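Local coordinates for histidine acid phosphatase (Bifidobacterium longum subsp. infantis, PDB 6RXD), which acts as a histidine acid phytase, probably releasing phosphate from inositol hexakisphosphate and related inositol polyphosphates, at residues Y189-Q194 with H399-M404; S369-L374 with M404-L409; Y97-G102 with E140-E145. All blocks are in the same frame, centred on the assembly; numbering follows the deposited sequence. Where two conformers were deposited one is given.

Interaction 1: Y189-Q194 with H399-M404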
ATOM      1  N   TYR A 189      11.444  -4.224   3.988  1.00 13.36           N
ATOM      2  CA  TYR A 189      11.276  -5.251   2.963  1.00 13.73           C
ATOM      3  C   TYR A 189      11.518  -6.613   3.604  1.00 16.89           C
ATOM      4  O   TYR A 189      12.244  -7.452   3.068  1.00 16.40           O
ATOM      5  CB  TYR A 189      12.251  -5.014   1.809  1.00 14.99           C
ATOM      6  CG  TYR A 189      11.718  -5.370   0.435  1.00 12.22           C
ATOM      7  CD1 TYR A 189      12.123  -6.539  -0.211  1.00 14.16           C
ATOM      8  CD2 TYR A 189      10.835  -4.529  -0.227  1.00 14.02           C
ATOM      9  CE1 TYR A 189      11.652  -6.854  -1.475  1.00 17.47           C
ATOM     10  CE2 TYR A 189      10.356  -4.836  -1.497  1.00 16.84           C
ATOM     11  CZ  TYR A 189      10.776  -5.995  -2.113  1.00 18.73           C
ATOM     12  OH  TYR A 189      10.299  -6.305  -3.363  1.00 23.90           O
ATOM     13  N   PHE A 190      10.891  -6.825   4.761  1.00 15.73           N
ATOM     14  CA  PHE A 190      11.136  -8.016   5.573  1.00 14.47           C
ATOM     15  C   PHE A 190      10.491  -9.271   5.008  1.00 15.15           C
ATOM     16  O   PHE A 190      10.705 -10.369   5.527  1.00 16.13           O
ATOM     17  CB  PHE A 190      10.651  -7.791   7.020  1.00 12.49           C
ATOM     18  CG  PHE A 190       9.316  -7.091   7.119  1.00 13.28           C
ATOM     19  CD1 PHE A 190       8.132  -7.736   6.741  1.00 14.42           C
ATOM     20  CD2 PHE A 190       9.246  -5.792   7.594  1.00 13.01           C
ATOM     21  CE1 PHE A 190       6.899  -7.078   6.826  1.00 12.57           C
ATOM     22  CE2 PHE A 190       8.021  -5.129   7.679  1.00 11.94           C
ATOM     23  CZ  PHE A 190       6.850  -5.777   7.298  1.00 12.93           C
ATOM     24  N   HIS A 191       9.713  -9.115   3.941  1.00 14.18           N
ATOM     25  CA  HIS A 191       8.898 -10.210   3.424  1.00 15.33           C
ATOM     26  C   HIS A 191       9.643 -11.045   2.380  1.00 19.08           C
ATOM     27  O   HIS A 191       9.154 -12.084   1.947  1.00 18.00           O
ATOM     28  CB  HIS A 191       7.581  -9.669   2.853  1.00 16.99           C
ATOM     29  CG  HIS A 191       7.771  -8.688   1.736  1.00 15.01           C
ATOM     30  ND1 HIS A 191       8.293  -7.428   1.930  1.00 15.80           N
ATOM     31  CD2 HIS A 191       7.540  -8.807   0.408  1.00 17.14           C
ATOM     32  CE1 HIS A 191       8.358  -6.801   0.762  1.00 15.85           C
ATOM     33  NE2 HIS A 191       7.911  -7.617  -0.175  1.00 16.77           N
ATOM     34  N   LYS A 192      10.830 -10.593   1.984  1.00 16.51           N
ATOM     35  CA  LYS A 192      11.604 -11.304   0.955  1.00 14.79           C
ATOM     36  C   LYS A 192      13.068 -11.365   1.290  1.00 17.57           C
ATOM     37  O   LYS A 192      13.606 -10.459   1.922  1.00 20.05           O
ATOM     38  CB  LYS A 192      11.449 -10.628  -0.408  1.00 19.28           C
ATOM     39  CG  LYS A 192      10.167 -10.980  -1.119  1.00 31.53           C
ATOM     40  CD  LYS A 192      10.081 -10.299  -2.467  1.00 35.57           C
ATOM     41  CE  LYS A 192       8.797 -10.683  -3.184  1.00 43.04           C
ATOM     42  NZ  LYS A 192       8.481  -9.731  -4.285  1.00 47.25           N
ATOM     43  N   VAL A 193      13.723 -12.431   0.839  1.00 18.20           N
ATOM     44  CA  VAL A 193      15.159 -12.558   1.029  1.00 17.21           C
ATOM     45  C   VAL A 193      15.895 -11.591   0.111  1.00 19.39           C
ATOM     46  O   VAL A 193      16.885 -10.966   0.506  1.00 20.99           O
ATOM     47  CB  VAL A 193      15.624 -14.008   0.790  1.00 20.70           C
ATOM     48  CG1 VAL A 193      17.151 -14.084   0.648  1.00 21.29           C
ATOM     49  CG2 VAL A 193      15.148 -14.908   1.925  1.00 20.52           C
ATOM     50  N   GLN A 194      15.395 -11.457  -1.113  1.00 20.31           N
ATOM     51  CA  GLN A 194      16.003 -10.573  -2.098  1.00 23.82           C
ATOM     52  C   GLN A 194      15.604  -9.121  -1.864  1.00 22.32           C
ATOM     53  O   GLN A 194      14.424  -8.775  -1.959  1.00 23.44           O
ATOM     54  CB  GLN A 194      15.592 -10.989  -3.516  1.00 22.96           C
ATOM     55  CG  GLN A 194      16.017 -12.396  -3.911  1.00 27.37           C
ATOM     56  CD  GLN A 194      15.276 -13.483  -3.156  1.00 25.31           C
ATOM     57  OE1 GLN A 194      14.102 -13.326  -2.803  1.00 27.00           O
ATOM     58  NE2 GLN A 194      15.965 -14.595  -2.892  1.00 22.62           N
ATOM     59  N   HIS A 399       6.004  -0.473   1.302  1.00 12.27           N
ATOM     60  CA  HIS A 399       5.099  -1.179   0.390  1.00  9.96           C
ATOM     61  C   HIS A 399       3.838  -1.717   1.039  1.00 11.16           C
ATOM     62  O   HIS A 399       3.734  -1.789   2.264  1.00 12.71           O
ATOM     63  CB  HIS A 399       5.869  -2.347  -0.237  1.00 14.49           C
ATOM     64  CG  HIS A 399       7.183  -1.933  -0.805  1.00 15.21           C
ATOM     65  ND1 HIS A 399       7.334  -1.555  -2.120  1.00 14.89           N
ATOM     66  CD2 HIS A 399       8.394  -1.770  -0.218  1.00 15.89           C
ATOM     67  CE1 HIS A 399       8.589  -1.188  -2.325  1.00 18.02           C
ATOM     68  NE2 HIS A 399       9.251  -1.309  -1.188  1.00 16.94           N
ATOM     69  N   ALA A 400       2.880  -2.135   0.217  1.00 11.57           N
ATOM     70  CA  ALA A 400       1.701  -2.807   0.755  1.00  9.85           C
ATOM     71  C   ALA A 400       2.113  -4.060   1.503  1.00 12.40           C
ATOM     72  O   ALA A 400       1.483  -4.443   2.494  1.00 12.70           O
ATOM     73  CB  ALA A 400       0.734  -3.154  -0.361  1.00 11.93           C
ATOM     74  N   GLU A 401       3.173  -4.705   1.020  1.00 12.30           N
ATOM     75  CA  GLU A 401       3.687  -5.909   1.655  1.00 12.89           C
ATOM     76  C   GLU A 401       4.301  -5.611   3.014  1.00 13.67           C
ATOM     77  O   GLU A 401       4.568  -6.528   3.796  1.00 14.01           O
ATOM     78  CB  GLU A 401       4.729  -6.586   0.751  1.00 13.63           C
ATOM     79  CG  GLU A 401       4.138  -7.296  -0.472  1.00 20.09           C
ATOM     80  CD  GLU A 401       3.674  -6.345  -1.577  1.00 27.77           C
ATOM     81  OE1 GLU A 401       2.899  -6.796  -2.442  1.00 33.22           O
ATOM     82  OE2 GLU A 401       4.080  -5.159  -1.599  1.00 20.07           O
ATOM     83  N   THR A 402       4.554  -4.331   3.274  1.00 11.19           N
ATOM     84  CA  THR A 402       5.026  -3.883   4.583  1.00 10.33           C
ATOM     85  C   THR A 402       3.839  -3.521   5.461  1.00 12.99           C
ATOM     86  O   THR A 402       3.770  -3.909   6.627  1.00 13.04           O
ATOM     87  CB  THR A 402       5.953  -2.664   4.419  1.00 11.01           C
ATOM     88  OG1 THR A 402       6.851  -2.913   3.331  1.00 12.07           O
ATOM     89  CG2 THR A 402       6.767  -2.403   5.674  1.00 11.86           C
ATOM     90  N   MET A 403       2.905  -2.758   4.900  1.00 12.60           N
ATOM     91  CA  MET A 403       1.768  -2.257   5.667  1.00 10.48           C
ATOM     92  C   MET A 403       0.775  -3.342   6.101  1.00  9.96           C
ATOM     93  O   MET A 403       0.310  -3.326   7.238  1.00 11.94           O
ATOM     94  CB  MET A 403       1.034  -1.153   4.886  1.00 11.63           C
ATOM     95  CG  MET A 403      -0.156  -0.559   5.647  1.00 12.33           C
ATOM     96  SD  MET A 403       0.311   0.247   7.209  1.00 14.99           S
ATOM     97  CE  MET A 403       1.092   1.738   6.600  1.00 15.98           C
ATOM     98  N   MET A 404       0.454  -4.280   5.214  1.00  9.98           N
ATOM     99  CA  MET A 404      -0.558  -5.281   5.556  1.00  9.90           C
ATOM    100  C   MET A 404      -0.166  -6.109   6.782  1.00  9.24           C
ATOM    101  O   MET A 404      -0.957  -6.258   7.704  1.00 11.79           O
ATOM    102  CB  MET A 404      -0.892  -6.167   4.351  1.00 10.95           C
ATOM    103  CG  MET A 404      -1.636  -5.406   3.280  1.00 11.93           C
ATOM    104  SD  MET A 404      -2.135  -6.454   1.906  1.00 14.90           S
ATOM    105  CE  MET A 404      -0.627  -6.520   0.985  1.00 22.90           C
TER
HETATM  106  O   HOH W   1       8.017  -5.440   4.023  1.00 17.14           O

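Interaction 2: S369-L374 with M404-L409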
ATOM      1  N   SER A 369       3.612 -12.048  11.507  1.00 14.31           N
ATOM      2  CA  SER A 369       4.693 -11.946  12.488  1.00 17.10           C
ATOM      3  C   SER A 369       5.945 -11.368  11.837  1.00 18.83           C
ATOM      4  O   SER A 369       6.838 -10.851  12.524  1.00 16.70           O
ATOM      5  CB  SER A 369       5.002 -13.311  13.110  1.00 19.49           C
ATOM      6  OG  SER A 369       5.474 -14.220  12.126  0.63 13.65           O
ATOM      7  N   ILE A 370       6.003 -11.435  10.507  1.00 15.19           N
ATOM      8  CA  ILE A 370       7.150 -10.931   9.761  1.00 11.44           C
ATOM      9  C   ILE A 370       7.366  -9.432   9.959  1.00 12.42           C
ATOM     10  O   ILE A 370       8.458  -8.926   9.713  1.00 14.21           O
ATOM     11  CB  ILE A 370       7.026 -11.235   8.251  1.00 13.72           C
ATOM     12  CG1 ILE A 370       5.758 -10.624   7.658  1.00 14.28           C
ATOM     13  CG2 ILE A 370       7.040 -12.740   8.015  1.00 16.88           C
ATOM     14  CD1 ILE A 370       5.792 -10.559   6.117  1.00 14.71           C
ATOM     15  N   ALA A 371       6.327  -8.720  10.399  1.00 15.20           N
ATOM     16  CA  ALA A 371       6.446  -7.269  10.561  1.00 12.08           C
ATOM     17  C   ALA A 371       7.124  -6.897  11.882  1.00 13.87           C
ATOM     18  O   ALA A 371       7.332  -5.721  12.166  1.00 14.35           O
ATOM     19  CB  ALA A 371       5.078  -6.586  10.445  1.00 14.03           C
ATOM     20  N   GLN A 372       7.462  -7.897  12.690  1.00 13.05           N
ATOM     21  CA  GLN A 372       8.095  -7.628  13.982  1.00 14.84           C
ATOM     22  C   GLN A 372       9.350  -6.734  13.928  1.00 15.18           C
ATOM     23  O   GLN A 372       9.500  -5.863  14.780  1.00 16.94           O
ATOM     24  CB  GLN A 372       8.384  -8.929  14.736  1.00 19.36           C
ATOM     25  CG  GLN A 372       8.732  -8.721  16.215  1.00 17.62           C
ATOM     26  CD  GLN A 372       7.574  -8.144  17.006  1.00 22.10           C
ATOM     27  OE1 GLN A 372       6.439  -8.612  16.902  1.00 24.60           O
ATOM     28  NE2 GLN A 372       7.848  -7.102  17.783  1.00 22.12           N
ATOM     29  N   PRO A 373      10.235  -6.919  12.923  1.00 15.28           N
ATOM     30  CA  PRO A 373      11.404  -6.028  12.877  1.00 14.74           C
ATOM     31  C   PRO A 373      11.021  -4.558  12.750  1.00 15.59           C
ATOM     32  O   PRO A 373      11.761  -3.699  13.245  1.00 13.34           O
ATOM     33  CB  PRO A 373      12.135  -6.465  11.602  1.00 15.61           C
ATOM     34  CG  PRO A 373      11.713  -7.877  11.381  1.00 25.37           C
ATOM     35  CD  PRO A 373      10.346  -8.033  11.960  1.00 16.49           C
ATOM     36  N   LEU A 374       9.912  -4.262  12.073  1.00 14.17           N
ATOM     37  CA  LEU A 374       9.483  -2.875  11.916  1.00 14.79           C
ATOM     38  C   LEU A 374       8.891  -2.345  13.217  1.00 11.35           C
ATOM     39  O   LEU A 374       9.196  -1.224  13.647  1.00 13.30           O
ATOM     40  CB  LEU A 374       8.465  -2.742  10.782  1.00 12.11           C
ATOM     41  CG  LEU A 374       7.932  -1.321  10.566  1.00 11.63           C
ATOM     42  CD1 LEU A 374       9.067  -0.338  10.284  1.00 12.58           C
ATOM     43  CD2 LEU A 374       6.929  -1.333   9.417  1.00 13.20           C
ATOM     44  N   MET A 404       0.454  -4.280   5.214  1.00  9.98           N
ATOM     45  CA  MET A 404      -0.558  -5.281   5.556  1.00  9.90           C
ATOM     46  C   MET A 404      -0.166  -6.109   6.782  1.00  9.24           C
ATOM     47  O   MET A 404      -0.957  -6.258   7.704  1.00 11.79           O
ATOM     48  CB  MET A 404      -0.892  -6.167   4.351  1.00 10.95           C
ATOM     49  CG  MET A 404      -1.636  -5.406   3.280  1.00 11.93           C
ATOM     50  SD  MET A 404      -2.135  -6.454   1.906  1.00 14.90           S
ATOM     51  CE  MET A 404      -0.627  -6.520   0.985  1.00 22.90           C
ATOM     52  N   PRO A 405       1.055  -6.656   6.810  1.00 10.81           N
ATOM     53  CA  PRO A 405       1.355  -7.405   8.040  1.00  9.59           C
ATOM     54  C   PRO A 405       1.568  -6.498   9.250  1.00 13.27           C
ATOM     55  O   PRO A 405       1.248  -6.899  10.369  1.00 12.21           O
ATOM     56  CB  PRO A 405       2.629  -8.182   7.685  1.00 10.22           C
ATOM     57  CG  PRO A 405       3.249  -7.420   6.543  1.00  9.44           C
ATOM     58  CD  PRO A 405       2.075  -6.849   5.765  1.00 10.72           C
ATOM     59  N   PHE A 406       2.075  -5.289   9.030  1.00 13.06           N
ATOM     60  CA  PHE A 406       2.291  -4.346  10.129  1.00 11.98           C
ATOM     61  C   PHE A 406       0.956  -4.023  10.798  1.00 13.54           C
ATOM     62  O   PHE A 406       0.840  -4.071  12.023  1.00 11.51           O
ATOM     63  CB  PHE A 406       2.969  -3.079   9.589  1.00 12.35           C
ATOM     64  CG  PHE A 406       3.442  -2.114  10.655  1.00 12.13           C
ATOM     65  CD1 PHE A 406       4.260  -2.531  11.701  1.00 13.17           C
ATOM     66  CD2 PHE A 406       3.102  -0.775  10.567  1.00 14.69           C
ATOM     67  CE1 PHE A 406       4.713  -1.612  12.661  1.00 12.63           C
ATOM     68  CE2 PHE A 406       3.552   0.143  11.502  1.00 16.38           C
ATOM     69  CZ  PHE A 406       4.362  -0.282  12.555  1.00 13.29           C
ATOM     70  N   ALA A 407      -0.061  -3.736   9.984  1.00 10.20           N
ATOM     71  CA  ALA A 407      -1.419  -3.485  10.495  1.00 12.29           C
ATOM     72  C   ALA A 407      -1.983  -4.673  11.268  1.00 11.74           C
ATOM     73  O   ALA A 407      -2.628  -4.503  12.300  1.00 11.09           O
ATOM     74  CB  ALA A 407      -2.361  -3.111   9.342  1.00 11.34           C
ATOM     75  N   ALA A 408      -1.753  -5.880  10.757  1.00 10.84           N
ATOM     76  CA  ALA A 408      -2.246  -7.081  11.413  1.00 13.08           C
ATOM     77  C   ALA A 408      -1.517  -7.315  12.736  1.00 11.54           C
ATOM     78  O   ALA A 408      -2.140  -7.697  13.739  1.00 12.85           O
ATOM     79  CB  ALA A 408      -2.113  -8.298  10.487  1.00 15.26           C
ATOM     80  N   LEU A 409      -0.206  -7.075  12.750  1.00 10.94           N
ATOM     81  CA  LEU A 409       0.582  -7.277  13.976  1.00  9.30           C
ATOM     82  C   LEU A 409       0.189  -6.259  15.051  1.00 11.40           C
ATOM     83  O   LEU A 409       0.107  -6.598  16.235  1.00 13.94           O
ATOM     84  CB  LEU A 409       2.074  -7.176  13.662  1.00 13.72           C
ATOM     85  CG  LEU A 409       3.004  -7.520  14.824  1.00 14.14           C
ATOM     86  CD1 LEU A 409       2.889  -8.978  15.181  1.00 19.80           C
ATOM     87  CD2 LEU A 409       4.429  -7.197  14.376  1.00 18.61           C
TER

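Interaction 3: Y97-G102 with E140-E145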
ATOM      1  N   TYR A  97       5.942   3.011 -17.773  1.00 14.72           N
ATOM      2  CA  TYR A  97       5.210   1.993 -17.038  1.00 15.70           C
ATOM      3  C   TYR A  97       5.826   1.777 -15.655  1.00 19.41           C
ATOM      4  O   TYR A  97       7.056   1.809 -15.495  1.00 18.18           O
ATOM      5  CB  TYR A  97       5.161   0.696 -17.835  1.00 15.93           C
ATOM      6  CG  TYR A  97       4.069   0.672 -18.879  1.00 11.80           C
ATOM      7  CD1 TYR A  97       2.837   0.095 -18.601  1.00 13.08           C
ATOM      8  CD2 TYR A  97       4.272   1.221 -20.141  1.00 12.48           C
ATOM      9  CE1 TYR A  97       1.825   0.057 -19.545  1.00 12.56           C
ATOM     10  CE2 TYR A  97       3.266   1.193 -21.097  1.00 17.07           C
ATOM     11  CZ  TYR A  97       2.048   0.605 -20.792  1.00 13.34           C
ATOM     12  OH  TYR A  97       1.036   0.578 -21.726  1.00 14.78           O
ATOM     13  N   GLY A  98       4.953   1.607 -14.659  1.00 14.88           N
ATOM     14  CA  GLY A  98       5.358   1.317 -13.293  1.00 16.26           C
ATOM     15  C   GLY A  98       5.688   2.535 -12.454  1.00 19.89           C
ATOM     16  O   GLY A  98       5.876   2.424 -11.242  1.00 21.38           O
ATOM     17  N   MET A  99       5.755   3.701 -13.088  1.00 15.70           N
ATOM     18  CA  MET A  99       6.225   4.898 -12.397  1.00 14.10           C
ATOM     19  C   MET A  99       5.155   5.527 -11.506  1.00 13.75           C
ATOM     20  O   MET A  99       3.959   5.274 -11.680  1.00 14.03           O
ATOM     21  CB  MET A  99       6.717   5.922 -13.421  1.00 17.66           C
ATOM     22  CG  MET A  99       7.853   5.409 -14.260  1.00 19.22           C
ATOM     23  SD  MET A  99       9.355   5.260 -13.277  1.00 25.40           S
ATOM     24  CE  MET A  99       9.870   6.977 -13.210  1.00 34.48           C
ATOM     25  N   LEU A 100       5.595   6.332 -10.540  1.00 15.88           N
ATOM     26  CA  LEU A 100       4.679   7.109  -9.708  0.57 13.69           C
ATOM     27  C   LEU A 100       3.835   7.984 -10.609  1.00 15.47           C
ATOM     28  O   LEU A 100       4.336   8.540 -11.583  1.00 17.50           O
ATOM     29  CB  LEU A 100       5.449   8.034  -8.758  0.57 14.46           C
ATOM     30  CG  LEU A 100       5.869   7.594  -7.361  0.57 20.26           C
ATOM     31  CD1 LEU A 100       6.270   8.823  -6.550  0.57 22.27           C
ATOM     32  CD2 LEU A 100       4.735   6.848  -6.674  0.57 18.46           C
ATOM     33  N   THR A 101       2.557   8.114 -10.286  1.00 15.13           N
ATOM     34  CA  THR A 101       1.692   9.014 -11.037  1.00 14.27           C
ATOM     35  C   THR A 101       1.721  10.398 -10.394  1.00 16.70           C
ATOM     36  O   THR A 101       2.283  10.568  -9.307  1.00 16.09           O
ATOM     37  CB  THR A 101       0.250   8.488 -11.060  1.00 16.08           C
ATOM     38  OG1 THR A 101      -0.285   8.520  -9.735  1.00 14.67           O
ATOM     39  CG2 THR A 101       0.208   7.060 -11.580  1.00 18.31           C
ATOM     40  N   GLY A 102       1.126  11.390 -11.065  1.00 16.67           N
ATOM     41  CA  GLY A 102       0.999  12.715 -10.487  1.00 17.32           C
ATOM     42  C   GLY A 102       0.265  12.663  -9.159  1.00 16.45           C
ATOM     43  O   GLY A 102       0.625  13.365  -8.207  1.00 15.75           O
ATOM     44  N   GLU A 140      13.645   0.291  -2.949  1.00 15.78           N
ATOM     45  CA  GLU A 140      12.899   0.162  -4.198  1.00 16.47           C
ATOM     46  C   GLU A 140      12.606   1.570  -4.720  1.00 18.08           C
ATOM     47  O   GLU A 140      12.245   2.454  -3.950  1.00 19.05           O
ATOM     48  CB  GLU A 140      11.612  -0.637  -3.959  1.00 19.19           C
ATOM     49  CG  GLU A 140      10.875  -1.072  -5.223  1.00 20.77           C
ATOM     50  CD  GLU A 140       9.964   0.003  -5.751  1.00 26.15           C
ATOM     51  OE1 GLU A 140       9.424   0.773  -4.931  1.00 25.25           O
ATOM     52  OE2 GLU A 140       9.780   0.079  -6.983  1.00 26.08           O
ATOM     53  N   ALA A 141      12.760   1.776  -6.024  1.00 17.51           N
ATOM     54  CA  ALA A 141      12.735   3.124  -6.584  1.00 20.34           C
ATOM     55  C   ALA A 141      11.442   3.904  -6.356  1.00 15.61           C
ATOM     56  O   ALA A 141      11.488   5.095  -6.064  1.00 18.08           O
ATOM     57  CB  ALA A 141      13.098   3.093  -8.070  1.00 23.50           C
ATOM     58  N   ARG A 142      10.288   3.253  -6.497  1.00 15.44           N
ATOM     59  CA  ARG A 142       9.020   3.957  -6.290  1.00 16.99           C
ATOM     60  C   ARG A 142       8.802   4.340  -4.824  1.00 18.25           C
ATOM     61  O   ARG A 142       8.194   5.370  -4.535  1.00 17.39           O
ATOM     62  CB  ARG A 142       7.839   3.142  -6.818  1.00 20.83           C
ATOM     63  CG  ARG A 142       7.443   3.467  -8.265  1.00 31.08           C
ATOM     64  CD  ARG A 142       8.445   2.968  -9.292  1.00 32.24           C
ATOM     65  NE  ARG A 142       9.497   3.940  -9.583  1.00 31.99           N
ATOM     66  CZ  ARG A 142      10.533   3.699 -10.381  1.00 32.75           C
ATOM     67  NH1 ARG A 142      11.449   4.635 -10.593  1.00 38.52           N
ATOM     68  NH2 ARG A 142      10.655   2.516 -10.966  1.00 37.85           N
ATOM     69  N   ALA A 143       9.304   3.523  -3.903  1.00 15.78           N
ATOM     70  CA  ALA A 143       9.217   3.875  -2.485  1.00 18.00           C
ATOM     71  C   ALA A 143      10.121   5.073  -2.186  1.00 15.71           C
ATOM     72  O   ALA A 143       9.739   5.998  -1.470  1.00 16.89           O
ATOM     73  CB  ALA A 143       9.576   2.678  -1.591  1.00 15.54           C
ATOM     74  N   THR A 144      11.315   5.063  -2.766  1.00 15.53           N
ATOM     75  CA  THR A 144      12.264   6.152  -2.570  1.00 17.32           C
ATOM     76  C   THR A 144      11.713   7.433  -3.198  1.00 16.72           C
ATOM     77  O   THR A 144      11.756   8.506  -2.582  1.00 16.98           O
ATOM     78  CB  THR A 144      13.642   5.790  -3.157  1.00 18.65           C
ATOM     79  OG1 THR A 144      14.108   4.579  -2.545  1.00 17.47           O
ATOM     80  CG2 THR A 144      14.670   6.901  -2.902  1.00 15.43           C
ATOM     81  N   GLU A 145      11.169   7.319  -4.409  1.00 17.94           N
ATOM     82  CA  GLU A 145      10.582   8.481  -5.078  1.00 17.34           C
ATOM     83  C   GLU A 145       9.377   9.037  -4.325  1.00 16.34           C
ATOM     84  O   GLU A 145       9.141  10.244  -4.312  1.00 15.55           O
ATOM     85  CB  GLU A 145      10.216   8.134  -6.523  1.00 21.87           C
ATOM     86  CG  GLU A 145      11.461   7.942  -7.386  1.00 25.50           C
ATOM     87  CD  GLU A 145      11.203   7.118  -8.626  1.00 31.42           C
ATOM     88  OE1 GLU A 145      10.058   6.660  -8.819  1.00 27.63           O
ATOM     89  OE2 GLU A 145      12.156   6.918  -9.405  1.00 32.08           O
TER
HETATM   90  O   HOH W   2       8.472   0.159 -11.619  1.00 44.29           O
HETATM   91  O   HOH W   3       8.250   7.189 -10.560  1.00 28.33           O

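Interaction 1: Y189-Q194 with H399-M404
His191 holds CG between its backbone N and carbonyl carbon (chi1 60°), which turns a ring face against the CB of Glu401. That CB lies 3.5 Å from the His191 ring centroid, a CH-pi contact. Glu401 holds CG opposite its carbonyl carbon (chi1 -73°), bringing CG alongside the same ring, 3.8 Å from His191 NE2. The Glu401 chain then bends, and its OE1 forms a salt bridge with Lys357. His399, Ala400 and Glu401 spell the His-Ala-Glu sequence known from MINPP phosphatases. Tyr189 and His399 form an offset edge-to-face pair, Tyr189 edge to His399 face, centroids 5.2 Å apart, planes at 80°. NE2 of His399 is hydrogen-bonded to Ser138. CE2 of Phe190 meets CG2 of Thr402 at 3.6 Å. A water joins the two segments, 2.9 Å from both His191 ND1 and Thr402 OG1. It also sits above the centre of the Phe190 ring. Thr402 OG1 accepts from the N-H of His399, the N-cap residue, at 3.3 Å. The contact thus places the turn after helix 185-188 against the first turn of helix 400-410. Strand 34-44 meets that helix through Met42, which touches Thr402 and Met403, and helix 339-357 supplies Lys357.

Interaction 2: S369-L374 with M404-L409
The backbone N of Leu409 donates to the O of Pro405 at 2.8 Å, and this helical turn presents Pro405, Phe406 and Leu409 to residues 369-374. In the alpha/beta domain of the histidine phosphatase fold, the turn leading into helix 372-386, and its first residues, pack on helix 400-410. Helix 372-386, strand 391-398 and helix 400-410 follow one another in the chain. Ala371 is the close point. Its CB lies 3.6 Å from the N of Phe406 and near the CB of Pro405, so the backbones come close, with CA atoms of Ala371 and Phe406 5.1 Å apart. Ile370 adds CG1 against the Pro405 ring, 4.0 Å from its CB. On the other flank, CD2 of Leu409 reaches the OE1 of Gln372 at 3.5 Å. The amide NE2 of Gln372 is engaged by Asp376. Leu374 and Phe406 both touch Met42 of strand 34-44, so the pair also packs on the sheet. Phe406 carries CG anti to its N (chi1 -171°), which swings the ring under Leu374. Leu374 CD2 stands over the ring centre, 3.7 Å from the Phe406 centroid and 12° off the normal.

Interaction 3: Y97-G102 with E140-E145
Arg142 sends its side chain from helix 141-157 to the loop 97-102. Its CB already points toward that loop. The helix start is N-capped by Glu140, whose OE1 accepts from the N of Ala143, and an Arg-Glu salt bridge three residues apart follows within its first turns. CG of Arg142 passes the backbone O of Gly98, and CD comes nearer to that O, at 3.3 Å. Bends at chi2 (72°) and chi3 (-89°) then fold the guanidinium back beside its own helix. NE donates to Glu145 OE1 at 2.9 Å, within the guanidinium plane. CZ lies beneath the SD of Met99, which covers the centre of one face, 3.5 Å from CZ. The opposite face carries the CB of Ala141, nearer the rim. NH1 forms the salt bridge to Glu145 OE2 at 2.7 Å, so Glu145 is gripped side-on by two nitrogens. NH2 donates to a water, which bonds weakly to Gly98 O. An alanine here would remove the guanidinium and is likely to leave the Glu145 carboxylate without its charged mate and the Met99 sulfur without its flat support. A second water bridges the segments, 2.8 Å from the N of Leu100 and 2.6 Å from the OE1 of Glu145.

Interactions 1 and 2 are buried and both use helix 400-410: Glu401 and Thr402 serve the first, Pro405, Phe406 and Leu409 the second. Phe190 ties them together, its ring atoms touching the O of Ile370, the CA of Ala371 and the CG of Pro405. Interaction 2 is almost wholly apolar, as fits helices packed on the sheet. Interaction 1 is mixed, with rings, a polar helix start and a bound water. Interaction 3 lies nearer the surface. A salt bridge within helix 141-157 orders its guanidinium, while the segments meet through the Met99 sulfur, the Gly98 carbonyl and bridging waters. Its Glu140 OE1 still lies 3.4 Å from His399 CE1 of interaction 1. Interactions 2 and 3 do not touch.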